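Local structure of 2,3-bisphosphoglycerate-independent phosphoglycerate mutase (Pyrococcus horikoshii, 2ZKT) at residues Y70-F81 against G227-F238. The protein probably interconverts 2-phosphoglycerate and 3-phosphoglycerate in glycolysis, as a metal-binding mutase of the alkaline phosphatase superfamily. Sequence-based numbering, arbitrary orientation.
Sequences YDPYETYRGRGF and GAGTYPNIPMKF
Ile234 lays its CG2 over one face of the Tyr70 ring, 4.1 Å from the centroid and somewhat toward the rim, a CH-pi contact. The same methyl meets Thr75 CG2 at 3.6 Å, so a beta-branched residue on each segment closes the apolar patch beside the ring. With CG turned away from its own carbonyl carbon (chi1 -60°), Tyr70 reaches across, and its OH donates in the carbonyl plane to a lone pair of Met236 O at 3.1 Å. An alanine in place of Tyr70 would probably leave Met236 O without this donor and the Ile234 methyl without the ring beneath it.

Farther along, the long arginine chain of Arg77, bent at chi2, brings one face of its guanidinium over Asn233 CB, its plane turned 71° from the amide; NH1 donates to Glu74 O at 3.0 Å, from above the carbonyl plane, which holds the group in place. Asn233 centres an inverse gamma turn, and its N donates to Thr75 O.

The two segments run between the metal-bearing domain and the smaller one with the antiparallel sheet, as linkers do in phosphoglycerate mutases of this superfamily. Backbone bonds tie them: Gly80 N to Gly227 O at 2.6 Å, Thr230 N to Arg77 O at 3.1 Å; a water joins Arg77 N, Gly78 O and Thr230 O. Glycine suits position 78, since any CB would strike Ala228 O and Gly229 CA.

A flat phenyl ring suits Phe81: Tyr231 CB sits over its face, 4.2 Å from the ring centroid, a CH-pi contact, while the Tyr231 ring edge is directed at that face, offset, planes at 82°. Tyr231 OH is hydrogen-bonded to Ala261 O, anchoring that ring's outer end.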
# COMPACT_ATOMS: atom_id res chain seq x y z
N TYR B 70 -23.22 -20.81 4.39
CA TYR B 70 -24.64 -20.93 4.69
C TYR B 70 -25.45 -19.76 4.14
O TYR B 70 -24.90 -18.70 3.82
CB TYR B 70 -24.85 -20.99 6.22
CG TYR B 70 -24.15 -22.17 6.88
CD1 TYR B 70 -24.71 -23.46 6.83
CD2 TYR B 70 -22.91 -22.01 7.49
CE1 TYR B 70 -24.04 -24.56 7.38
CE2 TYR B 70 -22.23 -23.10 8.04
CZ TYR B 70 -22.80 -24.37 7.99
OH TYR B 70 -22.12 -25.44 8.54
N ASP B 71 -26.76 -19.97 4.03
CA ASP B 71 -27.67 -18.93 3.56
C ASP B 71 -28.11 -18.19 4.83
O ASP B 71 -28.85 -18.73 5.65
CB ASP B 71 -28.88 -19.55 2.85
CG ASP B 71 -29.91 -18.51 2.40
OD1 ASP B 71 -30.61 -17.95 3.28
OD2 ASP B 71 -30.01 -18.26 1.18
N PRO B 72 -27.66 -16.93 4.99
CA PRO B 72 -28.02 -16.14 6.18
C PRO B 72 -29.53 -15.97 6.39
O PRO B 72 -30.00 -16.05 7.52
CB PRO B 72 -27.30 -14.80 5.94
CG PRO B 72 -27.23 -14.72 4.42
CD PRO B 72 -26.89 -16.13 4.01
N TYR B 73 -30.28 -15.74 5.31
CA TYR B 73 -31.72 -15.56 5.43
C TYR B 73 -32.46 -16.78 6.01
O TYR B 73 -33.54 -16.63 6.59
CB TYR B 73 -32.34 -15.20 4.08
CG TYR B 73 -32.18 -13.73 3.70
CD1 TYR B 73 -32.44 -12.72 4.64
CD2 TYR B 73 -31.82 -13.35 2.40
CE1 TYR B 73 -32.35 -11.37 4.29
CE2 TYR B 73 -31.73 -12.00 2.04
CZ TYR B 73 -32.00 -11.02 2.99
OH TYR B 73 -31.92 -9.68 2.63
N GLU B 74 -31.88 -17.97 5.86
CA GLU B 74 -32.53 -19.19 6.38
C GLU B 74 -31.93 -19.73 7.68
O GLU B 74 -32.63 -20.36 8.48
CB GLU B 74 -32.49 -20.30 5.33
CG GLU B 74 -33.05 -19.91 3.98
CD GLU B 74 -33.30 -21.13 3.11
OE1 GLU B 74 -34.26 -21.88 3.40
OE2 GLU B 74 -32.53 -21.33 2.14
N THR B 75 -30.63 -19.49 7.88
CA THR B 75 -29.96 -19.99 9.08
C THR B 75 -29.95 -19.04 10.28
O THR B 75 -30.03 -19.48 11.43
CB THR B 75 -28.49 -20.36 8.75
OG1 THR B 75 -27.83 -19.22 8.19
CG2 THR B 75 -28.44 -21.51 7.75
N TYR B 76 -29.87 -17.73 10.00
CA TYR B 76 -29.81 -16.72 11.05
C TYR B 76 -31.01 -16.69 12.01
O TYR B 76 -32.16 -16.51 11.60
CB TYR B 76 -29.62 -15.33 10.45
CG TYR B 76 -29.24 -14.28 11.48
CD1 TYR B 76 -28.08 -14.42 12.24
CD2 TYR B 76 -30.02 -13.14 11.67
CE1 TYR B 76 -27.69 -13.44 13.16
CE2 TYR B 76 -29.64 -12.15 12.59
CZ TYR B 76 -28.47 -12.31 13.32
OH TYR B 76 -28.07 -11.33 14.18
N ARG B 77 -30.70 -16.85 13.29
CA ARG B 77 -31.74 -16.82 14.32
C ARG B 77 -31.34 -15.84 15.43
O ARG B 77 -31.61 -16.07 16.61
CB ARG B 77 -31.97 -18.23 14.88
CG ARG B 77 -32.70 -19.20 13.92
CD ARG B 77 -34.16 -18.80 13.75
NE ARG B 77 -34.93 -19.77 12.97
CZ ARG B 77 -34.83 -19.94 11.64
NH1 ARG B 77 -33.97 -19.21 10.92
NH2 ARG B 77 -35.60 -20.84 11.03
N GLY B 78 -30.69 -14.73 15.04
CA GLY B 78 -30.29 -13.73 16.02
C GLY B 78 -28.80 -13.70 16.32
O GLY B 78 -28.06 -14.60 15.91
N ARG B 79 -28.37 -12.68 17.06
CA ARG B 79 -26.96 -12.50 17.43
C ARG B 79 -26.51 -13.06 18.78
O ARG B 79 -25.45 -13.70 18.89
CB ARG B 79 -26.62 -11.00 17.39
CG ARG B 79 -25.22 -10.68 17.92
CD ARG B 79 -24.86 -9.20 17.74
NE ARG B 79 -23.49 -8.94 18.20
CZ ARG B 79 -22.84 -7.77 18.06
NH1 ARG B 79 -23.44 -6.74 17.47
NH2 ARG B 79 -21.60 -7.64 18.52
N GLY B 80 -27.31 -12.80 19.82
CA GLY B 80 -26.99 -13.24 21.18
C GLY B 80 -26.23 -14.55 21.36
O GLY B 80 -25.17 -14.57 22.00
N PHE B 81 -26.78 -15.64 20.82
CA PHE B 81 -26.15 -16.95 20.95
C PHE B 81 -24.69 -17.00 20.51
O PHE B 81 -23.86 -17.67 21.14
CB PHE B 81 -26.95 -18.00 20.16
CG PHE B 81 -26.70 -19.42 20.60
CD1 PHE B 81 -25.59 -20.13 20.12
CD2 PHE B 81 -27.57 -20.06 21.48
CE1 PHE B 81 -25.35 -21.45 20.51
CE2 PHE B 81 -27.36 -21.39 21.89
CZ PHE B 81 -26.24 -22.09 21.40
N GLY B 227 -30.47 -7.95 20.70
CA GLY B 227 -29.90 -9.02 19.90
C GLY B 227 -30.23 -10.43 20.37
O GLY B 227 -29.33 -11.28 20.47
N ALA B 228 -31.50 -10.68 20.68
CA ALA B 228 -31.93 -12.00 21.14
C ALA B 228 -31.51 -13.04 20.09
O ALA B 228 -31.70 -12.84 18.88
CB ALA B 228 -33.46 -12.02 21.33
N GLY B 229 -30.93 -14.15 20.55
CA GLY B 229 -30.50 -15.17 19.60
C GLY B 229 -30.50 -16.60 20.12
O GLY B 229 -30.33 -16.85 21.32
N THR B 230 -30.71 -17.54 19.20
CA THR B 230 -30.72 -18.96 19.54
C THR B 230 -29.64 -19.57 18.64
O THR B 230 -28.94 -18.84 17.91
CB THR B 230 -32.08 -19.63 19.19
OG1 THR B 230 -32.21 -19.77 17.76
CG2 THR B 230 -33.24 -18.79 19.70
N TYR B 231 -29.49 -20.89 18.69
CA TYR B 231 -28.51 -21.56 17.84
C TYR B 231 -29.01 -21.37 16.39
O TYR B 231 -30.22 -21.40 16.13
CB TYR B 231 -28.46 -23.05 18.18
CG TYR B 231 -27.43 -23.83 17.38
CD1 TYR B 231 -26.08 -23.78 17.72
CD2 TYR B 231 -27.82 -24.61 16.29
CE1 TYR B 231 -25.12 -24.51 16.99
CE2 TYR B 231 -26.88 -25.34 15.55
CZ TYR B 231 -25.53 -25.28 15.91
OH TYR B 231 -24.59 -25.99 15.18
N PRO B 232 -28.08 -21.17 15.43
CA PRO B 232 -28.52 -20.98 14.03
C PRO B 232 -29.17 -22.22 13.39
O PRO B 232 -28.75 -23.36 13.64
CB PRO B 232 -27.23 -20.55 13.33
CG PRO B 232 -26.18 -21.32 14.08
CD PRO B 232 -26.61 -21.15 15.53
N ASN B 233 -30.19 -22.00 12.57
CA ASN B 233 -30.89 -23.08 11.87
C ASN B 233 -30.04 -23.60 10.71
O ASN B 233 -30.31 -23.29 9.54
CB ASN B 233 -32.25 -22.60 11.33
CG ASN B 233 -33.01 -23.70 10.59
OD1 ASN B 233 -33.93 -23.42 9.80
ND2 ASN B 233 -32.64 -24.96 10.84
N ILE B 234 -29.01 -24.38 11.03
CA ILE B 234 -28.16 -24.92 9.98
C ILE B 234 -28.38 -26.43 9.91
O ILE B 234 -28.52 -27.09 10.95
CB ILE B 234 -26.67 -24.66 10.25
CG1 ILE B 234 -26.25 -25.31 11.57
CG2 ILE B 234 -26.40 -23.16 10.28
CD1 ILE B 234 -24.75 -25.44 11.71
N PRO B 235 -28.43 -26.99 8.68
CA PRO B 235 -28.64 -28.42 8.47
C PRO B 235 -27.66 -29.25 9.30
O PRO B 235 -28.06 -29.98 10.22
CB PRO B 235 -28.39 -28.58 6.96
CG PRO B 235 -28.82 -27.27 6.40
CD PRO B 235 -28.23 -26.29 7.40
N MET B 236 -26.38 -29.11 8.97
CA MET B 236 -25.31 -29.82 9.66
C MET B 236 -24.11 -28.90 9.82
O MET B 236 -24.03 -27.84 9.19
CB MET B 236 -24.92 -31.08 8.87
CG MET B 236 -24.51 -30.82 7.43
SD MET B 236 -24.23 -32.36 6.53
CE MET B 236 -25.89 -32.69 5.94
N LYS B 237 -23.16 -29.30 10.66
CA LYS B 237 -21.97 -28.50 10.89
C LYS B 237 -21.01 -28.52 9.68
O LYS B 237 -21.09 -29.41 8.82
CB LYS B 237 -21.26 -28.98 12.17
CG LYS B 237 -22.24 -29.40 13.27
CD LYS B 237 -21.66 -29.23 14.68
CE LYS B 237 -21.72 -27.76 15.12
NZ LYS B 237 -21.18 -27.55 16.50
N PHE B 238 -20.12 -27.53 9.64
CA PHE B 238 -19.14 -27.38 8.56
C PHE B 238 -18.31 -28.67 8.42
O PHE B 238 -18.21 -29.25 7.33
CB PHE B 238 -18.21 -26.20 8.90
CG PHE B 238 -17.36 -25.73 7.74
CD1 PHE B 238 -17.85 -24.77 6.85
CD2 PHE B 238 -16.06 -26.22 7.56
CE1 PHE B 238 -17.06 -24.29 5.80
CE2 PHE B 238 -15.26 -25.76 6.51
CZ PHE B 238 -15.76 -24.78 5.63
O HOH W 1 -28.59 -17.43 15.19